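Local coordinates for DUF2020 domain-containing protein (Corynebacterium diphtheriae, PDB 3V7B), which is of unknown function and belongs to the DUF2020 family, within the same clan as the Mog1p and PsbP proteins, at residues P16-Y30 with Q47-W61. Sequence-based numbering, arbitrary orientation. Where two conformers were deposited one is given.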
loop_
_atom_site.group_PDB
_atom_site.type_symbol
_atom_site.label_atom_id
_atom_site.label_comp_id
_atom_site.label_asym_id
_atom_site.label_seq_id
_atom_site.Cartn_x
_atom_site.Cartn_y
_atom_site.Cartn_z
ATOM N N PRO A 16 -1.160 -7.188 4.828
ATOM C CA PRO A 16 -2.409 -7.695 4.209
ATOM C C PRO A 16 -2.355 -9.196 3.919
ATOM O O PRO A 16 -1.330 -9.681 3.458
ATOM C CB PRO A 16 -2.468 -6.943 2.916
ATOM C CG PRO A 16 -1.646 -5.711 3.151
ATOM C CD PRO A 16 -0.537 -6.140 4.009
HETATM N N MSE A 17 -3.464 -9.893 4.097
HETATM C CA MSE A 17 -3.523 -11.343 3.815
HETATM C C MSE A 17 -4.919 -11.685 3.270
HETATM O O MSE A 17 -5.789 -12.190 3.987
HETATM C CB MSE A 17 -3.200 -12.190 5.077
HETATM C CG MSE A 17 -1.880 -11.874 5.803
HETATM SE SE MSE A 17 -1.660 -12.963 7.457
HETATM C CE MSE A 17 -1.141 -14.590 6.465
ATOM N N PRO A 18 -5.156 -11.380 2.000
ATOM C CA PRO A 18 -6.498 -11.668 1.442
ATOM C C PRO A 18 -6.725 -13.176 1.485
ATOM O O PRO A 18 -5.834 -13.931 1.141
ATOM C CB PRO A 18 -6.405 -11.155 -0.018
ATOM C CG PRO A 18 -5.332 -10.147 0.026
ATOM C CD PRO A 18 -4.304 -10.707 1.006
ATOM N N PRO A 19 -7.887 -13.610 1.999
ATOM C CA PRO A 19 -7.965 -15.008 2.437
ATOM C C PRO A 19 -7.854 -16.031 1.308
ATOM O O PRO A 19 -7.375 -17.143 1.570
ATOM C CB PRO A 19 -9.305 -15.079 3.183
ATOM C CG PRO A 19 -10.074 -13.905 2.695
ATOM C CD PRO A 19 -9.095 -12.853 2.291
ATOM N N GLN A 20 -8.205 -15.664 0.079
ATOM C CA GLN A 20 -8.060 -16.574 -1.061
ATOM C C GLN A 20 -6.825 -16.323 -1.934
ATOM O O GLN A 20 -6.683 -16.968 -2.931
ATOM C CB GLN A 20 -9.311 -16.526 -1.966
ATOM C CG GLN A 20 -10.497 -17.325 -1.461
ATOM C CD GLN A 20 -11.256 -16.703 -0.309
ATOM O OE1 GLN A 20 -11.961 -15.704 -0.487
ATOM N NE2 GLN A 20 -11.157 -17.322 0.876
ATOM N N GLY A 21 -5.952 -15.390 -1.543
ATOM C CA GLY A 21 -4.724 -15.159 -2.257
ATOM C C GLY A 21 -4.894 -14.872 -3.756
ATOM O O GLY A 21 -5.840 -14.293 -4.171
ATOM N N ARG A 22 -3.904 -15.288 -4.531
ATOM C CA ARG A 22 -3.789 -15.114 -5.995
ATOM C C ARG A 22 -4.946 -15.677 -6.857
ATOM O O ARG A 22 -5.112 -15.275 -7.989
ATOM C CB ARG A 22 -2.478 -15.820 -6.398
ATOM C CG ARG A 22 -2.446 -16.399 -7.784
ATOM C CD ARG A 22 -1.429 -17.534 -7.862
ATOM N NE ARG A 22 -0.627 -17.212 -9.017
ATOM C CZ ARG A 22 0.330 -16.308 -8.995
ATOM N NH1 ARG A 22 0.962 -16.051 -10.114
ATOM N NH2 ARG A 22 0.673 -15.688 -7.852
ATOM N N GLU A 23 -5.696 -16.643 -6.339
ATOM C CA GLU A 23 -6.888 -17.179 -7.029
ATOM C C GLU A 23 -8.132 -16.446 -6.580
ATOM O O GLU A 23 -9.230 -16.956 -6.731
ATOM C CB GLU A 23 -7.086 -18.672 -6.755
ATOM C CG GLU A 23 -6.617 -19.567 -7.886
ATOM C CD GLU A 23 -5.164 -19.951 -7.733
ATOM O OE1 GLU A 23 -4.706 -20.134 -6.577
ATOM O OE2 GLU A 23 -4.479 -20.062 -8.764
ATOM N N GLY A 24 -7.970 -15.266 -6.002
ATOM C CA GLY A 24 -9.129 -14.443 -5.683
ATOM C C GLY A 24 -9.601 -13.588 -6.875
ATOM O O GLY A 24 -8.835 -13.288 -7.852
ATOM N N PHE A 25 -10.856 -13.157 -6.749
ATOM C CA PHE A 25 -11.523 -12.364 -7.782
ATOM C C PHE A 25 -11.917 -10.949 -7.343
ATOM O O PHE A 25 -12.246 -10.129 -8.225
ATOM C CB PHE A 25 -12.809 -13.100 -8.286
ATOM C CG PHE A 25 -13.817 -13.397 -7.189
ATOM C CD1 PHE A 25 -14.077 -14.722 -6.792
ATOM C CD2 PHE A 25 -14.503 -12.367 -6.539
ATOM C CE1 PHE A 25 -14.991 -14.990 -5.766
ATOM C CE2 PHE A 25 -15.420 -12.639 -5.531
ATOM C CZ PHE A 25 -15.670 -13.940 -5.144
ATOM N N GLU A 26 -11.941 -10.689 -6.018
ATOM C CA GLU A 26 -12.709 -9.567 -5.414
ATOM C C GLU A 26 -11.882 -8.350 -5.640
ATOM O O GLU A 26 -10.713 -8.334 -5.334
ATOM C CB GLU A 26 -12.994 -9.775 -3.921
ATOM C CG GLU A 26 -13.853 -8.700 -3.267
ATOM C CD GLU A 26 -15.220 -8.537 -3.919
ATOM O OE1 GLU A 26 -15.862 -7.447 -3.858
ATOM O OE2 GLU A 26 -15.659 -9.542 -4.519
ATOM N N GLU A 27 -12.480 -7.338 -6.230
ATOM C CA GLU A 27 -11.759 -6.225 -6.693
ATOM C C GLU A 27 -11.603 -5.184 -5.603
ATOM O O GLU A 27 -12.407 -5.120 -4.645
ATOM C CB GLU A 27 -12.393 -5.655 -7.963
ATOM C CG GLU A 27 -12.274 -6.667 -9.133
ATOM C CD GLU A 27 -12.683 -6.117 -10.494
ATOM O OE1 GLU A 27 -12.748 -6.962 -11.430
ATOM O OE2 GLU A 27 -12.969 -4.867 -10.636
ATOM N N CYS A 28 -10.560 -4.387 -5.754
ATOM C CA CYS A 28 -10.278 -3.315 -4.798
ATOM C C CYS A 28 -11.327 -2.234 -4.887
ATOM O O CYS A 28 -11.578 -1.735 -5.987
ATOM C CB CYS A 28 -8.961 -2.688 -5.164
ATOM S SG CYS A 28 -8.338 -1.584 -3.907
ATOM N N PRO A 29 -11.914 -1.807 -3.750
ATOM C CA PRO A 29 -12.971 -0.761 -3.898
ATOM C C PRO A 29 -12.482 0.574 -4.369
ATOM O O PRO A 29 -13.270 1.360 -4.944
ATOM C CB PRO A 29 -13.630 -0.670 -2.498
ATOM C CG PRO A 29 -13.251 -1.931 -1.824
ATOM C CD PRO A 29 -11.925 -2.428 -2.434
ATOM N N TYR A 30 -11.180 0.808 -4.288
ATOM C CA TYR A 30 -10.686 2.130 -4.591
ATOM C C TYR A 30 -9.591 2.195 -5.653
ATOM O O TYR A 30 -8.986 3.221 -5.818
ATOM C CB TYR A 30 -10.178 2.810 -3.308
ATOM C CG TYR A 30 -9.274 1.974 -2.467
ATOM C CD1 TYR A 30 -7.910 2.051 -2.638
ATOM C CD2 TYR A 30 -9.783 1.102 -1.480
ATOM C CE1 TYR A 30 -7.055 1.324 -1.845
ATOM C CE2 TYR A 30 -8.930 0.338 -0.679
ATOM C CZ TYR A 30 -7.591 0.446 -0.865
ATOM O OH TYR A 30 -6.764 -0.290 -0.078
ATOM N N GLN A 47 -6.530 -11.014 -7.631
ATOM C CA GLN A 47 -6.440 -9.968 -6.631
ATOM C C GLN A 47 -7.340 -10.264 -5.473
ATOM O O GLN A 47 -8.230 -11.026 -5.621
ATOM C CB GLN A 47 -6.771 -8.614 -7.233
ATOM C CG GLN A 47 -8.232 -8.407 -7.583
ATOM C CD GLN A 47 -8.376 -7.188 -8.465
ATOM O OE1 GLN A 47 -8.496 -7.329 -9.671
ATOM N NE2 GLN A 47 -8.327 -6.007 -7.875
ATOM N N GLY A 48 -7.057 -9.683 -4.309
ATOM C CA GLY A 48 -7.967 -9.850 -3.136
ATOM C C GLY A 48 -7.900 -8.652 -2.218
ATOM O O GLY A 48 -7.143 -7.728 -2.477
ATOM N N VAL A 49 -8.813 -8.649 -1.266
ATOM C CA VAL A 49 -8.971 -7.618 -0.325
ATOM C C VAL A 49 -8.886 -8.267 1.081
ATOM O O VAL A 49 -9.269 -9.443 1.285
ATOM C CB VAL A 49 -10.366 -6.942 -0.409
ATOM C CG1 VAL A 49 -10.606 -6.311 -1.788
ATOM C CG2 VAL A 49 -11.450 -7.975 -0.144
ATOM N N ASP A 50 -8.431 -7.467 2.040
ATOM C CA ASP A 50 -8.289 -7.895 3.412
ATOM C C ASP A 50 -9.098 -6.945 4.216
ATOM O O ASP A 50 -8.672 -5.821 4.451
ATOM C CB ASP A 50 -6.784 -7.933 3.792
ATOM C CG ASP A 50 -6.527 -8.375 5.274
ATOM O OD1 ASP A 50 -7.489 -8.444 6.095
ATOM O OD2 ASP A 50 -5.357 -8.681 5.573
ATOM N N THR A 51 -10.279 -7.390 4.651
ATOM C CA THR A 51 -11.240 -6.549 5.344
ATOM C C THR A 51 -10.987 -6.471 6.851
ATOM O O THR A 51 -11.844 -5.953 7.613
ATOM C CB THR A 51 -12.658 -7.070 5.126
ATOM O OG1 THR A 51 -12.713 -8.428 5.552
ATOM C CG2 THR A 51 -12.992 -6.982 3.664
ATOM N N ARG A 52 -9.853 -7.005 7.302
ATOM C CA ARG A 52 -9.451 -6.708 8.731
ATOM C C ARG A 52 -9.257 -5.229 9.017
ATOM O O ARG A 52 -9.505 -4.752 10.145
ATOM C CB ARG A 52 -8.222 -7.502 9.167
ATOM C CG ARG A 52 -8.490 -8.977 9.238
ATOM C CD ARG A 52 -7.223 -9.765 9.582
ATOM N NE ARG A 52 -6.167 -9.457 8.615
ATOM C CZ ARG A 52 -4.854 -9.629 8.839
ATOM N NH1 ARG A 52 -4.415 -10.161 9.985
ATOM N NH2 ARG A 52 -3.942 -9.296 7.912
ATOM N N PHE A 53 -8.909 -4.514 7.972
ATOM C CA PHE A 53 -8.645 -3.060 8.043
ATOM C C PHE A 53 -9.943 -2.325 7.779
ATOM O O PHE A 53 -10.698 -2.766 6.941
ATOM C CB PHE A 53 -7.593 -2.709 7.036
ATOM C CG PHE A 53 -6.314 -3.511 7.215
ATOM C CD1 PHE A 53 -5.314 -3.110 8.102
ATOM C CD2 PHE A 53 -6.149 -4.683 6.556
ATOM C CE1 PHE A 53 -4.126 -3.887 8.304
ATOM C CE2 PHE A 53 -4.984 -5.462 6.709
ATOM C CZ PHE A 53 -3.974 -5.065 7.581
ATOM N N ASP A 54 -10.168 -1.213 8.463
ATOM C CA ASP A 54 -11.397 -0.410 8.213
ATOM C C ASP A 54 -11.557 -0.150 6.696
ATOM O O ASP A 54 -12.627 -0.371 6.109
ATOM C CB ASP A 54 -11.361 0.946 8.919
ATOM C CG ASP A 54 -11.244 0.859 10.446
ATOM O OD1 ASP A 54 -11.387 -0.246 11.020
ATOM O OD2 ASP A 54 -10.993 1.939 11.025
ATOM N N THR A 55 -10.473 0.317 6.069
ATOM C CA THR A 55 -10.383 0.382 4.614
ATOM C C THR A 55 -9.688 -0.870 4.164
ATOM O O THR A 55 -8.498 -1.073 4.505
ATOM C CB THR A 55 -9.583 1.620 4.119
ATOM O OG1 THR A 55 -10.289 2.798 4.526
ATOM C CG2 THR A 55 -9.488 1.576 2.622
ATOM N N PRO A 56 -10.389 -1.730 3.410
ATOM C CA PRO A 56 -9.700 -2.986 3.071
ATOM C C PRO A 56 -8.400 -2.794 2.368
ATOM O O PRO A 56 -8.292 -1.945 1.515
ATOM C CB PRO A 56 -10.700 -3.690 2.136
ATOM C CG PRO A 56 -12.023 -3.160 2.553
ATOM C CD PRO A 56 -11.707 -1.688 2.749
ATOM N N ALA A 57 -7.413 -3.597 2.727
ATOM C CA ALA A 57 -6.151 -3.672 2.020
ATOM C C ALA A 57 -6.389 -4.410 0.713
ATOM O O ALA A 57 -7.250 -5.282 0.659
ATOM C CB ALA A 57 -5.149 -4.403 2.853
ATOM N N CYS A 58 -5.658 -4.041 -0.335
ATOM C CA CYS A 58 -5.866 -4.637 -1.668
ATOM C C CYS A 58 -4.509 -5.216 -2.107
ATOM O O CYS A 58 -3.460 -4.565 -2.029
ATOM C CB CYS A 58 -6.354 -3.622 -2.701
ATOM S SG CYS A 58 -7.978 -2.915 -2.291
ATOM N N VAL A 59 -4.559 -6.429 -2.619
ATOM C CA VAL A 59 -3.332 -7.096 -3.104
ATOM C C VAL A 59 -3.525 -7.613 -4.520
ATOM O O VAL A 59 -4.591 -8.138 -4.849
ATOM C CB VAL A 59 -2.989 -8.267 -2.236
ATOM C CG1 VAL A 59 -1.604 -8.836 -2.659
ATOM C CG2 VAL A 59 -2.967 -7.847 -0.765
ATOM N N PHE A 60 -2.504 -7.398 -5.359
ATOM C CA PHE A 60 -2.619 -7.645 -6.752
ATOM C C PHE A 60 -1.461 -8.542 -7.181
ATOM O O PHE A 60 -0.293 -8.237 -6.974
ATOM C CB PHE A 60 -2.587 -6.366 -7.592
ATOM C CG PHE A 60 -3.528 -5.267 -7.149
ATOM C CD1 PHE A 60 -4.814 -5.175 -7.665
ATOM C CD2 PHE A 60 -3.153 -4.363 -6.152
ATOM C CE1 PHE A 60 -5.654 -4.135 -7.325
ATOM C CE2 PHE A 60 -4.056 -3.382 -5.738
ATOM C CZ PHE A 60 -5.305 -3.272 -6.330
ATOM N N TRP A 61 -1.835 -9.634 -7.829
ATOM C CA TRP A 61 -0.913 -10.649 -8.293
ATOM C C TRP A 61 -0.808 -10.735 -9.790
ATOM O O TRP A 61 -1.796 -10.633 -10.507
ATOM C CB TRP A 61 -1.354 -12.036 -7.813
ATOM C CG TRP A 61 -0.976 -12.319 -6.396
ATOM C CD1 TRP A 61 0.222 -12.884 -5.892
ATOM C CD2 TRP A 61 -1.841 -12.156 -5.273
ATOM N NE1 TRP A 61 0.170 -13.027 -4.534
ATOM C CE2 TRP A 61 -1.096 -12.605 -4.102
ATOM C CE3 TRP A 61 -3.131 -11.644 -5.121
ATOM C CZ2 TRP A 61 -1.612 -12.498 -2.847
ATOM C CZ3 TRP A 61 -3.654 -11.592 -3.832
ATOM C CH2 TRP A 61 -2.903 -12.002 -2.737
HETATM O O HOH W 1 -7.692 -12.915 -3.281
HETATM O O HOH W 2 -8.173 -6.106 -4.820
HETATM O O HOH W 3 -9.381 -3.749 -8.590
#
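Cys-28 SG and Cys-58 SG form a disulfide, 2.1 Å long with a torsion of 82°, that pins segment 16-30 to strand 57-61. Tyr-30 lies against this bridge, with Cys-28 SG over the centre of one ring face. With Tyr-30 CG between its backbone N and carbonyl carbon (chi1 48°), the ring faces the sulfur and OH donates to Pro-56 O at 2.8 Å, in the carbonyl plane.

At the other end, Met-17 N donates to Asp-50 OD2 at 2.7 Å, on the anti side and tilted out of the carboxylate plane. Arg-52 meets the same carboxylate side-on, NE and NH2 using the syn lone pairs of OD1 and OD2. Arg-52 N also binds OD1, closing an Asx turn. Each Asp-50 oxygen therefore takes at least two donors, which should hold the group's rotation.

Between these anchors, Pro-18 CG presses tightly on Val-59 CG2 at 3.4 Å and also meets the edge of the Trp-61 ring. Backbone atoms of Gly-21 and Arg-22 lie over one indole face, Val-59 CG1 over the opposite one. Arg-22 CB makes a CH-pi contact, 3.9 Å from the centroid of the five-membered ring. The Arg-22 guanidinium is turned 67° from the ring plane, and NH2 bonds Pro-64 O.

Gln-47 N donates to Gly-24 O at 3.2 Å. The Gln-47 amide crosses Glu-27 obliquely, its plane nearly parallel to the carboxylate, and OE1 takes Ser-33 OG. NE2 donates to two waters, one also held by Cys-28 N and the other by Gly-48 O.

The loop wraps round the outer edge of a beta hairpin. Strand 46-50 is one of two edge strands of the antiparallel sheet; strand 57-61 pairs next with strand 69-75, where Pro-16 touches Thr-70 and Met-72. Tyr-30 packs on helix 135-149, and the loop leads into helix 33-40.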